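Local coordinates for protein STM4351 (Salmonella enterica, PDB 2Y7I) that binds arginine with high specificity as a periplasmic solute-binding protein, probably to supply uptake of the amino acid, at residues A[97-101]-A[102-106]; A[122-125]-A[126-130]; A[145-148]-A[149-153]. All coordinates share one frame; numbering follows the deposited sequence. Where two conformers were deposited one is given.

Contact 1. Residues A[97-101]-A[102-106]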
ATOM      1  N   VAL A  97      20.844  11.127 -13.991  1.00 13.51           N
ATOM      2  CA  VAL A  97      22.163  11.686 -13.736  1.00 13.12           C
ATOM      3  C   VAL A  97      21.954  13.070 -13.154  1.00 13.37           C
ATOM      4  O   VAL A  97      21.062  13.801 -13.583  1.00 14.06           O
ATOM      5  CB  VAL A  97      23.016  11.822 -15.017  1.00 13.62           C
ATOM      6  CG1 VAL A  97      24.442  12.279 -14.669  1.00 12.36           C
ATOM      7  CG2 VAL A  97      23.054  10.495 -15.770  1.00 13.57           C
ATOM      8  N   VAL A  98      22.747  13.410 -12.144  1.00 12.99           N
ATOM      9  CA  VAL A  98      22.827  14.792 -11.693  1.00 13.56           C
ATOM     10  C   VAL A  98      24.169  15.368 -12.152  1.00 14.20           C
ATOM     11  O   VAL A  98      25.195  14.711 -12.032  1.00 13.68           O
ATOM     12  CB  VAL A  98      22.602  14.935 -10.171  1.00 13.64           C
ATOM     13  CG1 VAL A  98      23.571  14.020  -9.342  1.00 13.56           C
ATOM     14  CG2 VAL A  98      22.654  16.406  -9.748  1.00 14.31           C
ATOM     15  N   THR A  99      24.132  16.567 -12.744  1.00 14.79           N
ATOM     16  CA  THR A  99      25.339  17.257 -13.216  1.00 15.37           C
ATOM     17  C   THR A  99      25.247  18.703 -12.765  1.00 16.23           C
ATOM     18  O   THR A  99      24.235  19.102 -12.203  1.00 16.56           O
ATOM     19  CB  THR A  99      25.485  17.212 -14.759  1.00 15.05           C
ATOM     20  OG1 THR A  99      24.570  18.136 -15.373  1.00 16.69           O
ATOM     21  CG2 THR A  99      25.253  15.774 -15.308  1.00 14.46           C
ATOM     22  N   ARG A 100      26.286  19.492 -13.015  1.00 17.49           N
ATOM     23  CA  ARG A 100      26.155  20.938 -12.877  1.00 19.40           C
ATOM     24  C   ARG A 100      24.996  21.388 -13.780  1.00 19.57           C
ATOM     25  O   ARG A 100      24.853  20.882 -14.886  1.00 19.19           O
ATOM     26  CB  ARG A 100      27.457  21.633 -13.271  1.00 20.34           C
ATOM     27  CG  ARG A 100      28.513  21.641 -12.165  1.00 23.57           C
ATOM     28  CD  ARG A 100      29.902  22.047 -12.671  1.00 29.16           C
ATOM     29  NE  ARG A 100      29.863  22.763 -13.951  1.00 34.63           N
ATOM     30  CZ  ARG A 100      30.098  22.206 -15.145  1.00 36.08           C
ATOM     31  NH1 ARG A 100      30.394  20.905 -15.248  1.00 35.80           N
ATOM     32  NH2 ARG A 100      30.028  22.954 -16.242  1.00 35.48           N
ATOM     33  N   LYS A 101      24.172  22.315 -13.297  1.00 20.57           N
ATOM     34  CA  LYS A 101      22.928  22.694 -13.972  1.00 21.24           C
ATOM     35  C   LYS A 101      23.205  23.221 -15.382  1.00 21.51           C
ATOM     36  O   LYS A 101      24.009  24.112 -15.560  1.00 21.94           O
ATOM     37  CB  LYS A 101      22.176  23.736 -13.129  1.00 22.78           C
ATOM     38  CG  LYS A 101      20.888  24.263 -13.721  1.00 24.78           C
ATOM     39  CD  LYS A 101      20.224  25.253 -12.758  1.00 29.48           C
ATOM     40  CE  LYS A 101      21.091  26.500 -12.559  1.00 32.74           C
ATOM     41  NZ  LYS A 101      20.657  27.328 -11.385  1.00 35.38           N
ATOM     42  N   GLY A 102      22.560  22.638 -16.384  1.00 20.84           N
ATOM     43  CA  GLY A 102      22.748  23.095 -17.768  1.00 21.57           C
ATOM     44  C   GLY A 102      23.973  22.557 -18.487  1.00 20.64           C
ATOM     45  O   GLY A 102      24.137  22.803 -19.678  1.00 21.93           O
ATOM     46  N   ALA A 103      24.833  21.815 -17.791  1.00 20.00           N
ATOM     47  CA  ALA A 103      26.103  21.386 -18.386  1.00 19.80           C
ATOM     48  C   ALA A 103      25.986  20.198 -19.350  1.00 19.19           C
ATOM     49  O   ALA A 103      26.803  20.062 -20.278  1.00 19.73           O
ATOM     50  CB  ALA A 103      27.157  21.106 -17.297  1.00 19.99           C
ATOM     51  N   TYR A 104      24.984  19.347 -19.117  1.00 17.85           N
ATOM     52  CA  TYR A 104      24.736  18.137 -19.914  1.00 16.74           C
ATOM     53  C   TYR A 104      23.223  17.964 -20.047  1.00 16.73           C
ATOM     54  O   TYR A 104      22.464  18.296 -19.119  1.00 15.71           O
ATOM     55  CB  TYR A 104      25.392  16.880 -19.276  1.00 16.01           C
ATOM     56  CG  TYR A 104      26.908  17.000 -19.157  1.00 16.58           C
ATOM     57  CD1 TYR A 104      27.739  16.740 -20.255  1.00 15.93           C
ATOM     58  CD2 TYR A 104      27.500  17.426 -17.963  1.00 16.26           C
ATOM     59  CE1 TYR A 104      29.133  16.892 -20.160  1.00 17.28           C
ATOM     60  CE2 TYR A 104      28.874  17.571 -17.856  1.00 16.07           C
ATOM     61  CZ  TYR A 104      29.684  17.302 -18.961  1.00 18.48           C
ATOM     62  OH  TYR A 104      31.046  17.458 -18.868  1.00 19.50           O
ATOM     63  N   HIS A 105      22.794  17.462 -21.205  1.00 16.01           N
ATOM     64  CA  HIS A 105      21.385  17.150 -21.444  1.00 16.65           C
ATOM     65  C   HIS A 105      21.173  15.650 -21.630  1.00 16.23           C
ATOM     66  O   HIS A 105      20.155  15.100 -21.213  1.00 16.35           O
ATOM     67  CB  HIS A 105      20.875  17.881 -22.694  1.00 16.88           C
ATOM     68  CG  HIS A 105      20.695  19.355 -22.511  1.00 18.37           C
ATOM     69  ND1 HIS A 105      19.456  19.944 -22.387  1.00 17.69           N
ATOM     70  CD2 HIS A 105      21.598  20.363 -22.443  1.00 18.01           C
ATOM     71  CE1 HIS A 105      19.600  21.250 -22.242  1.00 19.99           C
ATOM     72  NE2 HIS A 105      20.890  21.531 -22.274  1.00 19.79           N
ATOM     73  N   THR A 106      22.133  14.995 -22.279  1.00 16.21           N
ATOM     74  CA  THR A 106      21.960  13.601 -22.689  1.00 16.65           C
ATOM     75  C   THR A 106      23.170  12.758 -22.339  1.00 16.33           C
ATOM     76  O   THR A 106      24.278  13.282 -22.098  1.00 16.36           O
ATOM     77  CB  THR A 106      21.748  13.466 -24.227  1.00 17.55           C
ATOM     78  OG1 THR A 106      22.961  13.800 -24.904  1.00 17.61           O
ATOM     79  CG2 THR A 106      20.627  14.358 -24.743  1.00 19.20           C
TER

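Contact 2. Residues A[122-125]-A[126-130]. With ARG (arginine), chain C; ACT (acetate ion), chain G.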
ATOM      1  N   THR A 122      21.971  -1.570  -9.914  1.00 12.82           N
ATOM      2  CA  THR A 122      21.368  -1.529 -11.250  1.00 13.05           C
ATOM      3  C   THR A 122      22.047  -0.467 -12.101  1.00 12.83           C
ATOM      4  O   THR A 122      22.306  -0.673 -13.288  1.00 13.43           O
ATOM      5  CB  THR A 122      19.879  -1.160 -11.145  1.00 12.62           C
ATOM      6  OG1 THR A 122      19.755  -0.019 -10.295  1.00 12.05           O
ATOM      7  CG2 THR A 122      19.085  -2.307 -10.521  1.00 11.54           C
ATOM      8  N   HIS A 123      22.331   0.675 -11.483  1.00 12.52           N
ATOM      9  CA  HIS A 123      22.917   1.804 -12.183  1.00 12.79           C
ATOM     10  C   HIS A 123      24.283   1.473 -12.739  1.00 13.38           C
ATOM     11  O   HIS A 123      24.606   1.860 -13.866  1.00 14.03           O
ATOM     12  CB  HIS A 123      22.984   3.017 -11.256  1.00 12.06           C
ATOM     13  CG  HIS A 123      21.714   3.252 -10.511  1.00 12.87           C
ATOM     14  ND1 HIS A 123      20.510   3.467 -11.151  1.00 11.87           N
ATOM     15  CD2 HIS A 123      21.444   3.259  -9.182  1.00 11.68           C
ATOM     16  CE1 HIS A 123      19.557   3.622 -10.248  1.00 10.76           C
ATOM     17  NE2 HIS A 123      20.096   3.497  -9.048  1.00 10.81           N
ATOM     18  N   GLN A 124      25.082   0.750 -11.957  1.00 13.63           N
ATOM     19  CA  GLN A 124      26.400   0.342 -12.399  1.00 14.39           C
ATOM     20  C   GLN A 124      26.284  -0.573 -13.616  1.00 15.63           C
ATOM     21  O   GLN A 124      26.989  -0.381 -14.607  1.00 15.07           O
ATOM     22  CB  GLN A 124      27.151  -0.366 -11.266  1.00 14.73           C
ATOM     23  CG  GLN A 124      28.489  -0.971 -11.685  1.00 15.87           C
ATOM     24  CD  GLN A 124      29.249  -1.552 -10.495  1.00 16.84           C
ATOM     25  OE1 GLN A 124      28.767  -2.470  -9.819  1.00 17.53           O
ATOM     26  NE2 GLN A 124      30.445  -1.022 -10.243  1.00 17.74           N
ATOM     27  N   ARG A 125      25.379  -1.548 -13.546  1.00 16.04           N
ATOM     28  CA  ARG A 125      25.212  -2.509 -14.632  1.00 17.46           C
ATOM     29  C   ARG A 125      24.702  -1.815 -15.895  1.00 17.52           C
ATOM     30  O   ARG A 125      25.237  -2.039 -16.991  1.00 18.12           O
ATOM     31  CB  ARG A 125      24.295  -3.665 -14.219  1.00 18.22           C
ATOM     32  CG  ARG A 125      24.344  -4.847 -15.182  1.00 22.12           C
ATOM     33  CD  ARG A 125      23.615  -6.079 -14.628  1.00 26.17           C
ATOM     34  NE  ARG A 125      22.153  -5.977 -14.709  1.00 27.01           N
ATOM     35  CZ  ARG A 125      21.422  -6.366 -15.753  1.00 29.21           C
ATOM     36  NH1 ARG A 125      22.004  -6.865 -16.839  1.00 28.90           N
ATOM     37  NH2 ARG A 125      20.098  -6.247 -15.714  1.00 29.57           N
ATOM     38  N   TYR A 126      23.694  -0.957 -15.737  1.00 16.15           N
ATOM     39  CA  TYR A 126      23.175  -0.183 -16.864  1.00 16.62           C
ATOM     40  C   TYR A 126      24.260   0.619 -17.579  1.00 17.03           C
ATOM     41  O   TYR A 126      24.381   0.516 -18.804  1.00 17.54           O
ATOM     42  CB  TYR A 126      21.992   0.737 -16.486  1.00 15.68           C
ATOM     43  CG  TYR A 126      21.604   1.623 -17.652  1.00 17.05           C
ATOM     44  CD1 TYR A 126      20.851   1.124 -18.719  1.00 18.92           C
ATOM     45  CD2 TYR A 126      22.054   2.934 -17.722  1.00 18.23           C
ATOM     46  CE1 TYR A 126      20.530   1.928 -19.812  1.00 20.38           C
ATOM     47  CE2 TYR A 126      21.744   3.742 -18.806  1.00 19.00           C
ATOM     48  CZ  TYR A 126      20.989   3.232 -19.847  1.00 19.79           C
ATOM     49  OH  TYR A 126      20.693   4.040 -20.914  1.00 21.65           O
ATOM     50  N   LEU A 127      25.019   1.435 -16.835  1.00 16.66           N
ATOM     51  CA  LEU A 127      26.053   2.272 -17.472  1.00 17.96           C
ATOM     52  C   LEU A 127      27.137   1.448 -18.143  1.00 18.70           C
ATOM     53  O   LEU A 127      27.593   1.788 -19.242  1.00 18.95           O
ATOM     54  CB  LEU A 127      26.711   3.229 -16.487  1.00 17.53           C
ATOM     55  CG  LEU A 127      26.293   4.690 -16.306  1.00 19.95           C
ATOM     56  CD1 LEU A 127      27.575   5.516 -16.091  1.00 20.32           C
ATOM     57  CD2 LEU A 127      25.468   5.295 -17.449  1.00 20.37           C
ATOM     58  N   GLN A 128      27.559   0.376 -17.472  1.00 18.98           N
ATOM     59  CA  GLN A 128      28.597  -0.508 -18.020  1.00 20.54           C
ATOM     60  C   GLN A 128      28.160  -1.163 -19.320  1.00 21.43           C
ATOM     61  O   GLN A 128      28.966  -1.329 -20.234  1.00 22.11           O
ATOM     62  CB  GLN A 128      29.015  -1.575 -16.990  1.00 21.04           C
ATOM     63  CG  GLN A 128      29.970  -1.024 -15.931  1.00 22.31           C
ATOM     64  CD  GLN A 128      30.265  -1.991 -14.787  1.00 25.05           C
ATOM     65  OE1 GLN A 128      31.021  -1.658 -13.865  1.00 26.11           O
ATOM     66  NE2 GLN A 128      29.663  -3.171 -14.826  1.00 23.37           N
ATOM     67  N   ASP A 129      26.881  -1.533 -19.396  1.00 20.84           N
ATOM     68  CA  ASP A 129      26.367  -2.262 -20.553  1.00 22.03           C
ATOM     69  C   ASP A 129      25.928  -1.364 -21.684  1.00 22.22           C
ATOM     70  O   ASP A 129      26.227  -1.647 -22.848  1.00 23.47           O
ATOM     71  CB  ASP A 129      25.182  -3.133 -20.161  1.00 21.87           C
ATOM     72  CG  ASP A 129      25.578  -4.302 -19.300  1.00 22.71           C
ATOM     73  OD1 ASP A 129      26.788  -4.563 -19.157  1.00 22.85           O
ATOM     74  OD2 ASP A 129      24.668  -4.955 -18.757  1.00 23.35           O
ATOM     75  N   LYS A 130      25.206  -0.299 -21.335  1.00 20.89           N
ATOM     76  CA  LYS A 130      24.444   0.473 -22.306  1.00 21.19           C
ATOM     77  C   LYS A 130      24.990   1.871 -22.584  1.00 20.67           C
ATOM     78  O   LYS A 130      24.522   2.541 -23.496  1.00 20.97           O
ATOM     79  CB  LYS A 130      22.965   0.545 -21.889  1.00 20.86           C
ATOM     80  CG  LYS A 130      22.278  -0.829 -21.728  1.00 22.13           C
ATOM     81  CD  LYS A 130      22.316  -1.613 -23.018  1.00 26.17           C
ATOM     82  CE  LYS A 130      21.434  -2.845 -22.969  1.00 28.56           C
ATOM     83  NZ  LYS A 130      21.559  -3.571 -24.257  1.00 33.17           N
TER
HETATM   84  N   ARG C1245      17.914   0.935  -6.551  1.00 13.25           N
HETATM   85  CA  ARG C1245      19.344   0.704  -6.927  1.00 13.72           C
HETATM   86  C   ARG C1245      19.630  -0.792  -6.970  1.00 13.54           C
HETATM   87  O   ARG C1245      20.761  -1.197  -7.230  1.00 12.77           O
HETATM   88  CB  ARG C1245      20.300   1.401  -5.936  1.00 13.75           C
HETATM   89  CG  ARG C1245      20.065   1.022  -4.463  1.00 14.85           C
HETATM   90  CD  ARG C1245      21.119   1.613  -3.530  1.00 15.37           C
HETATM   91  NE  ARG C1245      20.671   1.509  -2.138  1.00 12.96           N
HETATM   92  CZ  ARG C1245      21.369   1.905  -1.076  1.00 12.44           C
HETATM   93  NH1 ARG C1245      22.584   2.443  -1.208  1.00 12.54           N
HETATM   94  NH2 ARG C1245      20.850   1.760   0.125  1.00 13.45           N
HETATM   95  OXT ARG C1245      18.737  -1.624  -6.720  1.00 13.15           O
HETATM   96  C   ACT G1249      21.611  -6.223 -11.110  1.00 25.58           C
HETATM   97  O   ACT G1249      21.364  -7.153 -10.316  1.00 25.00           O
HETATM   98  OXT ACT G1249      20.947  -6.218 -12.177  1.00 25.78           O
HETATM   99  CH3 ACT G1249      22.635  -5.173 -10.794  1.00 25.35           C
HETATM  100  O   HOH W   1      31.659   0.700 -12.343  1.00 18.69           O
HETATM  101  O   HOH W   2      24.636  -7.205 -17.643  1.00 32.11           O

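Contact 3. Residues A[145-148]-A[149-153]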
ATOM      1  N   ALA A 145      30.556   9.899  -3.731  1.00 18.82           N
ATOM      2  CA  ALA A 145      30.293  10.237  -5.137  1.00 18.13           C
ATOM      3  C   ALA A 145      29.898  11.711  -5.259  1.00 18.25           C
ATOM      4  O   ALA A 145      30.479  12.459  -6.057  1.00 18.47           O
ATOM      5  CB  ALA A 145      29.206   9.330  -5.711  1.00 17.21           C
ATOM      6  N   PHE A 146      28.932  12.134  -4.444  1.00 17.97           N
ATOM      7  CA  PHE A 146      28.510  13.550  -4.414  1.00 18.35           C
ATOM      8  C   PHE A 146      29.650  14.507  -4.068  1.00 18.93           C
ATOM      9  O   PHE A 146      29.805  15.558  -4.702  1.00 19.79           O
ATOM     10  CB  PHE A 146      27.333  13.748  -3.452  1.00 18.42           C
ATOM     11  CG  PHE A 146      26.040  13.153  -3.941  1.00 18.04           C
ATOM     12  CD1 PHE A 146      25.585  13.408  -5.235  1.00 17.93           C
ATOM     13  CD2 PHE A 146      25.273  12.345  -3.110  1.00 17.53           C
ATOM     14  CE1 PHE A 146      24.395  12.865  -5.692  1.00 18.37           C
ATOM     15  CE2 PHE A 146      24.078  11.791  -3.557  1.00 18.65           C
ATOM     16  CZ  PHE A 146      23.637  12.049  -4.853  1.00 18.90           C
ATOM     17  N   THR A 147      30.459  14.141  -3.077  1.00 19.27           N
ATOM     18  CA  THR A 147      31.636  14.929  -2.729  1.00 20.10           C
ATOM     19  C   THR A 147      32.547  15.108  -3.940  1.00 19.96           C
ATOM     20  O   THR A 147      33.021  16.213  -4.220  1.00 20.52           O
ATOM     21  CB  THR A 147      32.419  14.286  -1.557  1.00 20.74           C
ATOM     22  OG1 THR A 147      31.552  14.173  -0.425  1.00 21.50           O
ATOM     23  CG2 THR A 147      33.630  15.131  -1.173  1.00 22.66           C
ATOM     24  N   ASP A 148      32.787  14.012  -4.652  1.00 19.15           N
ATOM     25  CA  ASP A 148      33.636  14.036  -5.838  1.00 19.80           C
ATOM     26  C   ASP A 148      33.031  14.815  -6.997  1.00 19.25           C
ATOM     27  O   ASP A 148      33.759  15.410  -7.792  1.00 20.43           O
ATOM     28  CB  ASP A 148      33.988  12.617  -6.269  1.00 19.47           C
ATOM     29  CG  ASP A 148      35.198  12.066  -5.521  1.00 22.15           C
ATOM     30  OD1 ASP A 148      35.642  12.689  -4.530  1.00 23.73           O
ATOM     31  OD2 ASP A 148      35.716  11.009  -5.930  1.00 23.57           O
ATOM     32  N   LEU A 149      31.704  14.810  -7.101  1.00 18.06           N
ATOM     33  CA  LEU A 149      31.018  15.659  -8.075  1.00 17.57           C
ATOM     34  C   LEU A 149      31.250  17.141  -7.764  1.00 18.96           C
ATOM     35  O   LEU A 149      31.586  17.929  -8.645  1.00 19.13           O
ATOM     36  CB  LEU A 149      29.515  15.343  -8.108  1.00 16.71           C
ATOM     37  CG  LEU A 149      28.598  16.201  -8.994  1.00 16.43           C
ATOM     38  CD1 LEU A 149      28.942  16.087 -10.483  1.00 16.70           C
ATOM     39  CD2 LEU A 149      27.144  15.861  -8.761  1.00 15.61           C
ATOM     40  N   LYS A 150      31.090  17.503  -6.498  1.00 20.14           N
ATOM     41  CA  LYS A 150      31.216  18.887  -6.073  1.00 21.92           C
ATOM     42  C   LYS A 150      32.635  19.441  -6.189  1.00 23.35           C
ATOM     43  O   LYS A 150      32.817  20.637  -6.433  1.00 23.66           O
ATOM     44  CB  LYS A 150      30.664  19.059  -4.662  1.00 22.89           C
ATOM     45  CG  LYS A 150      29.135  19.004  -4.631  1.00 23.35           C
ATOM     46  CD  LYS A 150      28.551  19.727  -3.444  1.00 27.11           C
ATOM     47  CE  LYS A 150      28.465  18.831  -2.225  1.00 30.00           C
ATOM     48  NZ  LYS A 150      27.391  19.320  -1.287  1.00 31.79           N
ATOM     49  N   ASN A 151      33.615  18.549  -6.032  0.50 23.32           N
ATOM     50  CA  ASN A 151      35.039  18.870  -6.168  0.50 24.82           C
ATOM     51  C   ASN A 151      35.548  18.753  -7.610  0.50 24.77           C
ATOM     52  O   ASN A 151      36.752  18.808  -7.849  0.50 25.34           O
ATOM     53  CB  ASN A 151      35.874  17.969  -5.249  0.50 24.95           C
ATOM     54  CG  ASN A 151      35.823  18.406  -3.789  0.50 25.91           C
ATOM     55  OD1 ASN A 151      35.922  17.585  -2.875  0.50 25.58           O
ATOM     56  ND2 ASN A 151      35.666  19.705  -3.568  0.50 26.07           N
ATOM     57  N   ASN A 152      34.622  18.589  -8.556  1.00 24.50           N
ATOM     58  CA  ASN A 152      34.936  18.418  -9.991  1.00 25.20           C
ATOM     59  C   ASN A 152      35.743  17.186 -10.410  1.00 24.98           C
ATOM     60  O   ASN A 152      36.347  17.166 -11.486  1.00 25.29           O
ATOM     61  CB  ASN A 152      35.545  19.700 -10.597  1.00 27.43           C
ATOM     62  CG  ASN A 152      34.498  20.601 -11.201  1.00 29.96           C
ATOM     63  OD1 ASN A 152      34.137  21.622 -10.616  1.00 34.89           O
ATOM     64  ND2 ASN A 152      33.982  20.219 -12.370  1.00 33.32           N
ATOM     65  N   ARG A 153      35.751  16.161  -9.568  1.00 24.12           N
ATOM     66  CA  ARG A 153      36.393  14.905  -9.932  1.00 24.45           C
ATOM     67  C   ARG A 153      35.493  14.054 -10.824  1.00 22.87           C
ATOM     68  O   ARG A 153      35.946  13.091 -11.457  1.00 22.87           O
ATOM     69  CB  ARG A 153      36.813  14.136  -8.686  1.00 24.90           C
ATOM     70  CG  ARG A 153      38.169  14.560  -8.173  1.00 29.42           C
ATOM     71  CD  ARG A 153      38.628  13.668  -7.036  1.00 33.44           C
ATOM     72  NE  ARG A 153      40.036  13.291  -7.185  1.00 38.68           N
ATOM     73  CZ  ARG A 153      40.448  12.096  -7.607  1.00 40.25           C
ATOM     74  NH1 ARG A 153      39.562  11.152  -7.922  1.00 39.83           N
ATOM     75  NH2 ARG A 153      41.749  11.837  -7.704  1.00 42.42           N
TER

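Contact 1. Residues A[97-101]-A[102-106]
T99 and Y104 meet with the phenol ring turned edge-on to the threonine: CB of T99 sits 3.8 Å from CD2 of Y104, close to the ring plane, and the methyl CG2 touches the same ring carbon. The hydroxyl of T99 lies at that ring edge too, in the plane. With chi1 at 76°, OG1 is placed between its own N and carbonyl carbon, and from there it bonds to O of R100 at 2.8 Å. That oxygen is gripped twice, because N of A103 reaches it at 3.1 Å from the opposite face of the carbonyl plane. The guanidinium of R100 lays one face against the CB methyl of A103, with NH2 of R100 3.6 Å from CB of A103. Y104 continues past this pair, and its OH bonds to E155, toward which R100 also makes a long, weak ion pair. G102 takes a positive phi of 82°, as the third residue of a type II turn usually does. From R100 to A103 the backbone forms such a type II beta turn, with glycine at its third position, leading the chain out of strand 95-100 at the protein surface.

Contact 2. Residues A[122-125]-A[126-130]
The first turn of helix 122-130 lines part of the arginine pocket of this binding protein, where N of T122 donates to the carboxylate O of the bound arginine at 3.0 Å. A helix start pointed at a carboxylate would probably stabilise its negative charge. Beside it, H123 brings NE2 to 3.6 Å from the ligand CA, while OG1 of T122 lies over the centre of one face of the imidazole. Both imidazole nitrogens are held, ND1 by Y187 and NE2 by D160, which fixes the ring's rotation; D160 also bonds to the ligand.

Across the next turn the backbone runs in regular i to i+4 bonds, such as N of Y126 to O of T122. Two side-chain pairs follow the same spacing. Q124 and Q128 lie side by side and point the same way, their amide planes 27° apart, with CG of Q124 3.4 Å from OE1 of Q128. A water joins them, accepting from NE2 of Q124 and donating to OE1 of Q128; the Q124 amide is further tied to G120 and N119.

R125 and D129 make a long salt bridge, NH1 to OD2 at 3.8 Å, with the oxygen well out of the guanidinium plane, so charge alone acts directly. A second water, at the edge of the guanidinium in its plane, accepts from NH1 of R125 at 2.8 Å and donates to OD2 of D129. The bend at chi3 (76°) turns NE of R125 to OXT of an acetate ion, probably from the crystallisation liquor, at 2.8 Å. OD2 of D129 is also bonded by Y186.

The helix is the crossover of a beta-alpha-beta unit: L127 packs on strand 114-118, and Q128 touches P136 of strand 135-139.

Contact 3. Residues A[145-148]-A[149-153]
L149 and F146 face inward from the last turns of helix 142-150, and the chain leaves that helix through a Schellman motif. Both side chains are buried, and the inner side is tight because of what surrounds them. CG of L149, anti to the backbone N (chi1 176°), carries the branched end onto V157, W167, Y174 and V98. The phenyl ring of F146 stacks on the indole of W167 and rests on I164, V157 and V98, so this face of the helix is buried against strands 156-160 and 95-100 and helix 161-168. Locally, CB of L149 lies 3.4 Å from O of F146, an ordinary contact along a helix.

The outer side is looser and faces solvent. T147 and N151 run side by side in the same direction, but N151 was modelled in two conformers, so their meeting is not a fixed one; OG1 of T147 bonds instead to O of L143, one turn back. D148 and R153 also lie alongside each other. Their carboxylate and guanidinium planes are 43° apart, and OD2 of D148 stays 4.3 Å from NH1 of R153, beyond a salt bridge. The meeting is mainly of carbon, with the two CB atoms 4.0 Å apart, while OD2 of D148 bonds to Y139.

Helical bonding persists as far as N of N151 to O of T147 at 3.0 Å. N152 then takes a positive phi of 63° and reverses the chain, giving the two bonds of the cap. In the inner one, N of N152 reaches O of L149 at 3.1 Å; in the outer, N of R153 lies 2.8 Å from O of D148.

Overall arrangement
Going from the N terminus, the three contacts come in series, and none nests within or crosses another. Each is local: contact 1 closes a turn at the end of strand 95-100, contact 2 spans successive turns of helix 122-130, and contact 3 covers the last turns of helix 142-150 and its exit. All belong to the elements around one five-stranded mixed sheet. Contacts 1 and 3 touch, since CG1 of V98 packs on CE1 of F146 at 3.9 Å and L149 leans on the same strand. Contact 2 stands apart, its centre about 18 Å from that of contact 1 and about 20 Å from that of contact 3, and it alone reaches the bound arginine.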